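Local structure of isomaltodextranase (Arthrobacter globiformis, 5AWP) at residues A[40-45]-A[77-82]; A[122-127]-A[199-204]; A[262-267]-A[309-314]. The protein hydrolyses (1->6)-alpha-D-glucosidic linkages in polysaccharides, removing successive isomaltose units from the non-reducing chain ends. All coordinates share one frame; numbering follows the deposited sequence.

Interaction 1 of 3, residues A[40-45]-A[77-82]. With BGC (beta-D-glucopyranose), chain B; GLC (alpha-D-glucopyranose), chain C.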
loop_
_atom_site.group_PDB
_atom_site.type_symbol
_atom_site.label_atom_id
_atom_site.label_comp_id
_atom_site.label_asym_id
_atom_site.label_seq_id
_atom_site.Cartn_x
_atom_site.Cartn_y
_atom_site.Cartn_z
ATOM N N TYR A 40 -5.416 12.154 -1.662
ATOM C CA TYR A 40 -6.190 12.888 -0.678
ATOM C C TYR A 40 -5.483 14.075 -0.077
ATOM O O TYR A 40 -4.278 14.288 -0.324
ATOM C CB TYR A 40 -6.740 11.946 0.402
ATOM C CG TYR A 40 -5.789 11.279 1.362
ATOM C CD1 TYR A 40 -5.110 10.112 1.020
ATOM C CD2 TYR A 40 -5.660 11.742 2.654
ATOM C CE1 TYR A 40 -4.276 9.469 1.921
ATOM C CE2 TYR A 40 -4.828 11.121 3.560
ATOM C CZ TYR A 40 -4.137 9.983 3.197
ATOM O OH TYR A 40 -3.353 9.356 4.147
ATOM N N TRP A 41 -6.243 14.842 0.701
ATOM C CA TRP A 41 -5.719 15.903 1.552
ATOM C C TRP A 41 -6.017 15.562 2.997
ATOM O O TRP A 41 -7.054 14.952 3.294
ATOM C CB TRP A 41 -6.372 17.241 1.197
ATOM C CG TRP A 41 -5.931 18.369 2.055
ATOM C CD1 TRP A 41 -4.831 19.143 1.869
ATOM C CD2 TRP A 41 -6.594 18.877 3.225
ATOM N NE1 TRP A 41 -4.742 20.085 2.866
ATOM C CE2 TRP A 41 -5.821 19.961 3.698
ATOM C CE3 TRP A 41 -7.774 18.531 3.908
ATOM C CZ2 TRP A 41 -6.164 20.680 4.828
ATOM C CZ3 TRP A 41 -8.129 19.260 5.024
ATOM C CH2 TRP A 41 -7.326 20.324 5.477
ATOM N N ASN A 42 -5.090 15.912 3.892
ATOM C CA ASN A 42 -5.242 15.654 5.306
ATOM C C ASN A 42 -4.952 16.931 6.118
ATOM O O ASN A 42 -4.100 17.734 5.734
ATOM C CB ASN A 42 -4.310 14.503 5.695
ATOM C CG ASN A 42 -4.426 14.115 7.142
ATOM O OD1 ASN A 42 -3.938 14.824 8.013
ATOM N ND2 ASN A 42 -5.041 12.955 7.412
ATOM N N ILE A 43 -5.671 17.097 7.229
ATOM C CA ILE A 43 -5.574 18.270 8.104
ATOM C C ILE A 43 -4.250 18.396 8.897
ATOM O O ILE A 43 -4.071 19.351 9.645
ATOM C CB ILE A 43 -6.719 18.285 9.162
ATOM C CG1 ILE A 43 -6.566 17.133 10.172
ATOM C CG2 ILE A 43 -8.082 18.205 8.499
ATOM C CD1 ILE A 43 -7.383 17.311 11.439
ATOM N N TYR A 44 -3.323 17.461 8.718
ATOM C CA TYR A 44 -2.083 17.432 9.496
ATOM C C TYR A 44 -1.282 18.730 9.412
ATOM O O TYR A 44 -0.639 19.110 10.384
ATOM C CB TYR A 44 -1.225 16.268 9.031
ATOM C CG TYR A 44 -0.023 15.915 9.891
ATOM C CD1 TYR A 44 -0.159 15.112 11.029
ATOM C CD2 TYR A 44 1.260 16.342 9.544
ATOM C CE1 TYR A 44 0.939 14.781 11.808
ATOM C CE2 TYR A 44 2.360 16.003 10.309
ATOM C CZ TYR A 44 2.204 15.209 11.416
ATOM O OH TYR A 44 3.289 14.851 12.157
ATOM N N GLY A 45 -1.328 19.403 8.265
ATOM C CA GLY A 45 -0.581 20.646 8.080
ATOM C C GLY A 45 -1.051 21.778 8.968
ATOM O O GLY A 45 -0.279 22.686 9.285
ATOM N N ILE A 77 -10.513 13.372 -1.811
ATOM C CA ILE A 77 -10.844 13.023 -0.440
ATOM C C ILE A 77 -10.232 14.081 0.467
ATOM O O ILE A 77 -9.046 14.374 0.351
ATOM C CB ILE A 77 -10.305 11.624 -0.080
ATOM C CG1 ILE A 77 -11.097 10.551 -0.799
ATOM C CG2 ILE A 77 -10.339 11.378 1.425
ATOM C CD1 ILE A 77 -10.357 9.235 -0.894
ATOM N N ALA A 78 -11.050 14.675 1.333
ATOM C CA ALA A 78 -10.559 15.466 2.457
ATOM C C ALA A 78 -10.668 14.610 3.700
ATOM O O ALA A 78 -11.733 14.089 3.988
ATOM C CB ALA A 78 -11.351 16.749 2.627
ATOM N N CYS A 79 -9.542 14.462 4.403
ATOM C CA CYS A 79 -9.366 13.469 5.447
ATOM C C CYS A 79 -9.032 14.155 6.756
ATOM O O CYS A 79 -8.111 14.953 6.821
ATOM C CB CYS A 79 -8.236 12.494 5.088
ATOM S SG CYS A 79 -8.171 11.013 6.140
ATOM N N THR A 80 -9.809 13.870 7.789
ATOM C CA THR A 80 -9.480 14.320 9.131
ATOM C C THR A 80 -8.280 13.494 9.676
ATOM O O THR A 80 -7.827 12.544 9.060
ATOM C CB THR A 80 -10.707 14.270 10.065
ATOM O OG1 THR A 80 -11.136 12.911 10.243
ATOM C CG2 THR A 80 -11.868 15.088 9.474
ATOM N N ASP A 81 -7.735 13.917 10.805
ATOM C CA ASP A 81 -6.608 13.241 11.425
ATOM C C ASP A 81 -6.843 13.166 12.943
ATOM O O ASP A 81 -7.998 13.020 13.386
ATOM C CB ASP A 81 -5.306 13.948 11.060
ATOM C CG ASP A 81 -4.104 13.017 11.146
ATOM O OD1 ASP A 81 -3.980 12.133 10.281
ATOM O OD2 ASP A 81 -3.331 13.141 12.119
ATOM N N GLY A 82 -5.770 13.217 13.731
ATOM C CA GLY A 82 -5.836 13.015 15.161
ATOM C C GLY A 82 -6.344 14.247 15.878
ATOM O O GLY A 82 -7.114 15.023 15.328
HETATM C C2 BGC B . 0.431 9.130 13.612
HETATM C C3 BGC B . 0.294 10.435 12.842
HETATM C C4 BGC B . -0.852 11.243 13.442
HETATM C C5 BGC B . -0.615 11.487 14.916
HETATM C C6 BGC B . -1.809 12.182 15.544
HETATM C C1 BGC B . 0.642 9.426 15.095
HETATM O O1 BGC B . 0.623 8.194 15.809
HETATM O O2 BGC B . 1.502 8.307 13.111
HETATM O O3 BGC B . 0.004 10.171 11.459
HETATM O O4 BGC B . -1.001 12.505 12.781
HETATM O O5 BGC B . -0.430 10.241 15.580
HETATM O O6 BGC B . -1.497 12.356 16.920
HETATM C C1 GLC C . -2.404 13.304 17.498
HETATM C C2 GLC C . -1.788 13.823 18.809
HETATM C C3 GLC C . -1.826 12.801 19.918
HETATM C C4 GLC C . -3.259 12.309 20.036
HETATM C C5 GLC C . -3.684 11.715 18.690
HETATM C C6 GLC C . -5.108 11.185 18.713
HETATM O O2 GLC C . -0.456 14.235 18.614
HETATM O O3 GLC C . -1.450 13.432 21.119
HETATM O O4 GLC C . -3.426 11.419 21.122
HETATM O O5 GLC C . -3.693 12.765 17.733
HETATM O O6 GLC C . -6.059 12.157 19.091
#
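I43 slants across D81, its CG1 3.5 Å from D81 CB, while the I43 backbone N donates to C79 O at 3.3 Å. The D81 carboxylate turns its two oxygens to different tasks. D81 OD1 accepts from N42 ND2, which reaches it on the anti side, somewhat out of the carboxylate plane; amide and carboxylate planes stand 78° apart. Chi1 of -178° swings the N42 amide toward D81 and leaves N42 OD1 to accept from Y44 N, a capping bond at the turn into helix 44-50. N42 thus probably helps to orient D81. The second oxygen, D81 OD2, takes a short 2.5 Å hydrogen bond from O4 of the beta-glucose and another from G82 N, which comes in from above the carboxylate plane. D81 OD2 also sits at the edge of the Y44 ring, in its plane.

Strands 39-42 and 77-79 are parallel neighbours (21° between their axes) joined by helical chain, one beta-alpha-beta unit of the (beta/alpha)8 barrel of family 27 glycoside hydrolases; D81 follows the second strand at its C-terminal end, where barrels of this kind carry their active sites. C79 sits at the centre of the pairing. Its N donates to W41 O at 2.8 Å, after W41 N has bonded to I77 O (2.9 Å). On the face shared with Y40 and N42, C79 CB packs 3.6 Å from Y40 CD2, and C79 SG makes an oblique sulfur-aromatic contact with the Y40 ring, whose hydroxyl is bonded to Y197.

Interaction 2 of 3, residues A[122-127]-A[199-204]. With BGC (beta-D-glucopyranose), chain B.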
loop_
_atom_site.group_PDB
_atom_site.type_symbol
_atom_site.label_atom_id
_atom_site.label_comp_id
_atom_site.label_asym_id
_atom_site.label_seq_id
_atom_site.Cartn_x
_atom_site.Cartn_y
_atom_site.Cartn_z
ATOM N N GLY A 122 -12.766 11.585 4.256
ATOM C CA GLY A 122 -11.888 10.570 4.844
ATOM C C GLY A 122 -11.847 10.748 6.337
ATOM O O GLY A 122 -11.851 11.874 6.812
ATOM N N VAL A 123 -11.811 9.658 7.089
ATOM C CA VAL A 123 -11.871 9.756 8.543
ATOM C C VAL A 123 -10.703 9.038 9.220
ATOM O O VAL A 123 -10.391 7.881 8.896
ATOM C CB VAL A 123 -13.200 9.180 9.100
ATOM C CG1 VAL A 123 -13.142 9.111 10.621
ATOM C CG2 VAL A 123 -14.377 10.056 8.686
ATOM N N TYR A 124 -10.118 9.716 10.202
ATOM C CA TYR A 124 -9.146 9.121 11.123
ATOM C C TYR A 124 -9.883 8.749 12.382
ATOM O O TYR A 124 -10.371 9.634 13.104
ATOM C CB TYR A 124 -8.064 10.134 11.428
ATOM C CG TYR A 124 -7.015 9.782 12.455
ATOM C CD1 TYR A 124 -7.303 9.879 13.804
ATOM C CD2 TYR A 124 -5.698 9.470 12.091
ATOM C CE1 TYR A 124 -6.361 9.622 14.764
ATOM C CE2 TYR A 124 -4.740 9.196 13.073
ATOM C CZ TYR A 124 -5.103 9.284 14.416
ATOM O OH TYR A 124 -4.246 9.063 15.480
ATOM N N TYR A 125 -9.991 7.451 12.634
ATOM C CA TYR A 125 -10.491 6.972 13.929
ATOM C C TYR A 125 -10.188 5.518 14.088
ATOM O O TYR A 125 -10.045 4.782 13.085
ATOM C CB TYR A 125 -11.999 7.194 14.114
ATOM C CG TYR A 125 -12.351 7.460 15.574
ATOM C CD1 TYR A 125 -12.062 8.678 16.149
ATOM C CD2 TYR A 125 -12.942 6.485 16.379
ATOM C CE1 TYR A 125 -12.344 8.934 17.474
ATOM C CE2 TYR A 125 -13.240 6.743 17.720
ATOM C CZ TYR A 125 -12.927 7.972 18.255
ATOM O OH TYR A 125 -13.211 8.276 19.563
ATOM N N ASN A 126 -10.075 5.118 15.350
ATOM C CA ASN A 126 -9.833 3.743 15.711
ATOM C C ASN A 126 -11.094 3.197 16.358
ATOM O O ASN A 126 -11.488 3.683 17.398
ATOM C CB ASN A 126 -8.624 3.630 16.665
ATOM C CG ASN A 126 -8.234 2.180 16.965
ATOM O OD1 ASN A 126 -9.078 1.283 17.025
ATOM N ND2 ASN A 126 -6.931 1.953 17.181
ATOM N N PRO A 127 -11.711 2.150 15.770
ATOM C CA PRO A 127 -13.021 1.710 16.323
ATOM C C PRO A 127 -12.916 0.923 17.631
ATOM O O PRO A 127 -13.929 0.520 18.195
ATOM C CB PRO A 127 -13.603 0.849 15.205
ATOM C CG PRO A 127 -12.411 0.356 14.454
ATOM C CD PRO A 127 -11.377 1.449 14.520
ATOM N N ARG A 199 -8.671 5.678 8.465
ATOM C CA ARG A 199 -7.280 5.717 8.838
ATOM C C ARG A 199 -7.199 5.391 10.319
ATOM O O ARG A 199 -7.628 6.202 11.177
ATOM C CB ARG A 199 -6.770 7.125 8.544
ATOM C CG ARG A 199 -5.288 7.287 8.649
ATOM C CD ARG A 199 -4.793 8.463 7.791
ATOM N NE ARG A 199 -3.353 8.596 7.957
ATOM C CZ ARG A 199 -2.426 7.934 7.269
ATOM N NH1 ARG A 199 -2.748 7.046 6.337
ATOM N NH2 ARG A 199 -1.147 8.160 7.539
ATOM N N ILE A 200 -6.708 4.191 10.603
ATOM C CA ILE A 200 -6.778 3.572 11.921
ATOM C C ILE A 200 -5.389 3.542 12.581
ATOM O O ILE A 200 -4.505 2.803 12.182
ATOM C CB ILE A 200 -7.316 2.123 11.816
ATOM C CG1 ILE A 200 -8.661 2.114 11.069
ATOM C CG2 ILE A 200 -7.424 1.509 13.195
ATOM C CD1 ILE A 200 -9.335 0.768 10.968
ATOM N N ASP A 201 -5.222 4.313 13.631
ATOM C CA ASP A 201 -3.917 4.516 14.236
ATOM C C ASP A 201 -3.920 3.967 15.659
ATOM O O ASP A 201 -4.976 3.702 16.229
ATOM C CB ASP A 201 -3.647 6.034 14.243
ATOM C CG ASP A 201 -2.221 6.406 14.629
ATOM O OD1 ASP A 201 -1.339 5.535 14.598
ATOM O OD2 ASP A 201 -2.009 7.608 14.938
ATOM N N PHE A 202 -2.720 3.848 16.224
ATOM C CA PHE A 202 -2.484 3.481 17.633
ATOM C C PHE A 202 -2.730 1.998 17.979
ATOM O O PHE A 202 -2.773 1.631 19.170
ATOM C CB PHE A 202 -3.186 4.447 18.604
ATOM C CG PHE A 202 -2.551 5.810 18.632
ATOM C CD1 PHE A 202 -1.346 6.010 19.310
ATOM C CD2 PHE A 202 -3.116 6.876 17.956
ATOM C CE1 PHE A 202 -0.728 7.242 19.306
ATOM C CE2 PHE A 202 -2.500 8.126 17.951
ATOM C CZ PHE A 202 -1.306 8.305 18.631
ATOM N N LEU A 203 -2.801 1.115 16.978
ATOM C CA LEU A 203 -3.043 -0.301 17.322
ATOM C C LEU A 203 -1.837 -1.009 17.913
ATOM O O LEU A 203 -2.000 -2.049 18.555
ATOM C CB LEU A 203 -3.626 -1.110 16.169
ATOM C CG LEU A 203 -5.091 -0.805 15.795
ATOM C CD1 LEU A 203 -5.443 -1.473 14.487
ATOM C CD2 LEU A 203 -6.072 -1.272 16.879
ATOM N N SER A 204 -0.637 -0.473 17.709
ATOM C CA SER A 204 0.533 -1.038 18.357
ATOM C C SER A 204 0.508 -0.653 19.844
ATOM O O SER A 204 0.880 -1.464 20.707
ATOM C CB SER A 204 1.842 -0.632 17.646
ATOM O OG SER A 204 2.984 -1.281 18.227
HETATM C C2 BGC B . 0.431 9.130 13.612
HETATM C C3 BGC B . 0.294 10.435 12.842
HETATM C C4 BGC B . -0.852 11.243 13.442
HETATM C C5 BGC B . -0.615 11.487 14.916
HETATM C C6 BGC B . -1.809 12.182 15.544
HETATM C C1 BGC B . 0.642 9.426 15.095
HETATM O O1 BGC B . 0.623 8.194 15.809
HETATM O O2 BGC B . 1.502 8.307 13.111
HETATM O O3 BGC B . 0.004 10.171 11.459
HETATM O O4 BGC B . -1.001 12.505 12.781
HETATM O O5 BGC B . -0.430 10.241 15.580
HETATM O O6 BGC B . -1.497 12.356 16.920
#
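Y124 gives its hydroxyl proton to D201: Y124 OH lies 2.7 Å from D201 OD2 and uses the anti lone pair of that oxygen, with ring and carboxylate planes 75° apart. This is the tight part of the contact. Y124 CE2 comes within 3.5 Å of D201 CB, and Y124 OH also sits at the edge of the F202 ring, 3.2 Å from F202 CE2. N126 holds the backbone of the same residue, N126 ND2 donating to D201 O at 2.8 Å; its CG stands opposite the backbone N (chi1 -174°), which carries the amide across to that carbonyl and against L203 CD2.

Away from the sugar the fit is looser. P127 CD is 4.2 Å from I200 CD1, and Y125 N makes a weak bond to R199 O, although R199 N to V123 O is sound; helix 223-237 packs on this apolar side.

Strands 120-124 and 197-200 are parallel neighbours in the catalytic barrel. D201, the nucleophile by close similarity, accepts through OD2 from O1 of the beta-glucose (BGC). D201 OD2 lies 3.2 Å from BGC C1. A carboxylate oxygen aimed by Y124 at the anomeric carbon is consistent with nucleophilic attack there.

Interaction 3 of 3, residues A[262-267]-A[309-314]. With BGC (beta-D-glucopyranose), chain B.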
loop_
_atom_site.group_PDB
_atom_site.type_symbol
_atom_site.label_atom_id
_atom_site.label_comp_id
_atom_site.label_asym_id
_atom_site.label_seq_id
_atom_site.Cartn_x
_atom_site.Cartn_y
_atom_site.Cartn_z
ATOM N N ASP A 262 -5.498 -2.714 3.924
ATOM C CA ASP A 262 -5.116 -2.318 2.572
ATOM C C ASP A 262 -3.821 -1.522 2.528
ATOM O O ASP A 262 -3.014 -1.714 1.598
ATOM C CB ASP A 262 -6.225 -1.484 1.913
ATOM C CG ASP A 262 -7.522 -2.242 1.776
ATOM O OD1 ASP A 262 -7.465 -3.410 1.338
ATOM O OD2 ASP A 262 -8.582 -1.675 2.121
ATOM N N LEU A 263 -3.667 -0.581 3.463
ATOM C CA LEU A 263 -2.457 0.245 3.548
ATOM C C LEU A 263 -1.773 0.038 4.891
ATOM O O LEU A 263 -2.458 -0.113 5.915
ATOM C CB LEU A 263 -2.791 1.753 3.427
ATOM C CG LEU A 263 -2.976 2.355 2.037
ATOM C CD1 LEU A 263 -4.265 1.916 1.398
ATOM C CD2 LEU A 263 -2.947 3.872 2.105
ATOM N N VAL A 264 -0.438 0.075 4.882
ATOM C CA VAL A 264 0.361 0.174 6.125
ATOM C C VAL A 264 1.394 1.313 6.047
ATOM O O VAL A 264 2.079 1.481 5.040
ATOM C CB VAL A 264 1.085 -1.132 6.465
ATOM C CG1 VAL A 264 0.076 -2.197 6.905
ATOM C CG2 VAL A 264 1.919 -1.641 5.289
ATOM N N ARG A 265 1.488 2.100 7.107
ATOM C CA ARG A 265 2.550 3.095 7.236
ATOM C C ARG A 265 3.900 2.387 7.332
ATOM O O ARG A 265 4.037 1.389 8.053
ATOM C CB ARG A 265 2.330 4.024 8.457
ATOM C CG ARG A 265 1.517 5.272 8.129
ATOM C CD ARG A 265 2.383 6.453 7.687
ATOM N NE ARG A 265 3.361 6.728 8.748
ATOM C CZ ARG A 265 3.069 7.363 9.889
ATOM N NH1 ARG A 265 1.874 7.867 10.078
ATOM N NH2 ARG A 265 3.978 7.477 10.849
ATOM N N ILE A 266 4.883 2.901 6.590
ATOM C CA ILE A 266 6.211 2.293 6.550
ATOM C C ILE A 266 7.315 3.209 7.090
ATOM O O ILE A 266 8.490 2.881 6.930
ATOM C CB ILE A 266 6.568 1.759 5.135
ATOM C CG1 ILE A 266 6.366 2.801 4.017
ATOM C CG2 ILE A 266 5.723 0.520 4.840
ATOM C CD1 ILE A 266 7.183 4.078 4.099
ATOM N N ASN A 267 6.913 4.321 7.726
ATOM C CA ASN A 267 7.799 5.378 8.237
ATOM C C ASN A 267 7.292 6.071 9.515
ATOM O O ASN A 267 6.079 6.047 9.841
ATOM C CB ASN A 267 8.038 6.461 7.175
ATOM C CG ASN A 267 6.753 7.124 6.689
ATOM O OD1 ASN A 267 5.656 6.536 6.742
ATOM N ND2 ASN A 267 6.880 8.362 6.211
ATOM N N GLY A 309 -3.194 -6.897 -4.810
ATOM C CA GLY A 309 -3.772 -7.838 -3.878
ATOM C C GLY A 309 -3.005 -8.031 -2.584
ATOM O O GLY A 309 -3.498 -8.710 -1.702
ATOM N N GLN A 310 -1.795 -7.475 -2.481
ATOM C CA GLN A 310 -1.000 -7.536 -1.248
ATOM C C GLN A 310 -1.249 -6.256 -0.448
ATOM O O GLN A 310 -2.396 -5.972 -0.163
ATOM C CB GLN A 310 0.462 -7.787 -1.570
ATOM C CG GLN A 310 0.681 -9.040 -2.403
ATOM C CD GLN A 310 0.080 -10.295 -1.729
ATOM O OE1 GLN A 310 0.340 -10.567 -0.559
ATOM N NE2 GLN A 310 -0.711 -11.040 -2.469
ATOM N N LEU A 311 -0.220 -5.466 -0.102
ATOM C CA LEU A 311 -0.444 -4.213 0.609
ATOM C C LEU A 311 -0.025 -3.029 -0.237
ATOM O O LEU A 311 0.902 -3.123 -1.058
ATOM C CB LEU A 311 0.363 -4.189 1.929
ATOM C CG LEU A 311 -0.236 -4.956 3.110
ATOM C CD1 LEU A 311 0.815 -5.225 4.193
ATOM C CD2 LEU A 311 -1.427 -4.197 3.651
ATOM N N ILE A 312 -0.695 -1.907 -0.003
ATOM C CA ILE A 312 -0.203 -0.601 -0.453
ATOM C C ILE A 312 0.627 0.031 0.675
ATOM O O ILE A 312 0.160 0.141 1.787
ATOM C CB ILE A 312 -1.369 0.320 -0.836
ATOM C CG1 ILE A 312 -2.046 -0.232 -2.087
ATOM C CG2 ILE A 312 -0.842 1.754 -1.086
ATOM C CD1 ILE A 312 -3.424 0.308 -2.395
ATOM N N LEU A 313 1.851 0.452 0.381
ATOM C CA LEU A 313 2.713 1.022 1.397
ATOM C C LEU A 313 2.460 2.529 1.512
ATOM O O LEU A 313 2.363 3.222 0.500
ATOM C CB LEU A 313 4.176 0.720 1.073
ATOM C CG LEU A 313 4.492 -0.755 0.840
ATOM C CD1 LEU A 313 5.992 -0.941 0.636
ATOM C CD2 LEU A 313 4.001 -1.627 2.007
ATOM N N ASP A 314 2.327 3.004 2.747
ATOM C CA ASP A 314 1.888 4.357 3.035
ATOM C C ASP A 314 3.086 5.145 3.553
ATOM O O ASP A 314 3.608 4.868 4.638
ATOM C CB ASP A 314 0.706 4.280 4.020
ATOM C CG ASP A 314 0.233 5.638 4.522
ATOM O OD1 ASP A 314 0.701 6.679 4.018
ATOM O OD2 ASP A 314 -0.594 5.631 5.455
HETATM C C2 BGC B . 0.431 9.130 13.612
HETATM C C3 BGC B . 0.294 10.435 12.842
HETATM C C4 BGC B . -0.852 11.243 13.442
HETATM C C5 BGC B . -0.615 11.487 14.916
HETATM C C6 BGC B . -1.809 12.182 15.544
HETATM C C1 BGC B . 0.642 9.426 15.095
HETATM O O1 BGC B . 0.623 8.194 15.809
HETATM O O2 BGC B . 1.502 8.307 13.111
HETATM O O3 BGC B . 0.004 10.171 11.459
HETATM O O4 BGC B . -1.001 12.505 12.781
HETATM O O5 BGC B . -0.430 10.241 15.580
HETATM O O6 BGC B . -1.497 12.356 16.920
#
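D314 lies against R265 without pairing charge to charge. D314 OD2 is 3.4 Å from R265 CG, so the carboxylate rests on the aliphatic part of the arginine, and the guanidinium and carboxylate planes stand 88° apart. The partners of D314 lie outside the two segments: OD2 forms a salt bridge with R199 and OD1 accepts from D316 N.

Backbone hydrogen bonds make the frame. I312 N to D262 O, V264 N to I312 O, D314 N to V264 O (2.8 Å) and I266 N to D314 O follow one another in parallel register, the strand axes 31° apart. CA-H...O contacts from L263 and R265 accompany them.

Apolar packing occupies both faces. L263 CG meets I312 CG2 at 3.8 Å on the face of R265 and D314. On the other, V264 and L313 project in the same direction next to each other, with L313 CD2 3.9 Å from both V264 CG2 and I266 CG2, while the L311 side chain runs across V264, its CD1 against V264 CG2; helices 251-260 and 295-302 cover this side.

Polar bonds then fix the arginine. R265 curls back on itself to N267, where R265 NE and R265 NH2 both donate to N267 O, the latter at 2.7 Å, with the oxygen in the guanidinium plane. R265 NH1 is left to donate to BGC O2 of the beta-glucose at 3.1 Å, and more weakly to O3. Salt bridges to D269 and D316 further hold the guanidinium.

D262, proposed by similarity as proton donor, is far from this sugar and bound to R27 and S29, so this geometry does not support that role. The pairing is that of adjacent parallel strands in a (beta/alpha)8 barrel, with sugar-binding R265 toward their C-terminal ends.

All three contacts belong to one eight-stranded parallel sheet, the wall of the barrel, and all reach the same beta-glucose. Interactions 1 and 2, with centres about 13 Å apart, adjoin through strands 77-79 and 120-124, where A78 O and G122 N are 2.7 Å apart, a probable hydrogen bond. Interactions 2 and 3, centres about 14 Å apart, are tied by the salt bridge from R199 NH1 to D314 OD2 at 2.7 Å. Interactions 1 and 3 do not touch, their nearest atoms about 5 Å apart, yet the glucose bridges them: D81 binds O4, R265 binds O2 and, weakly, O3, and D201 of interaction 2 faces the anomeric end.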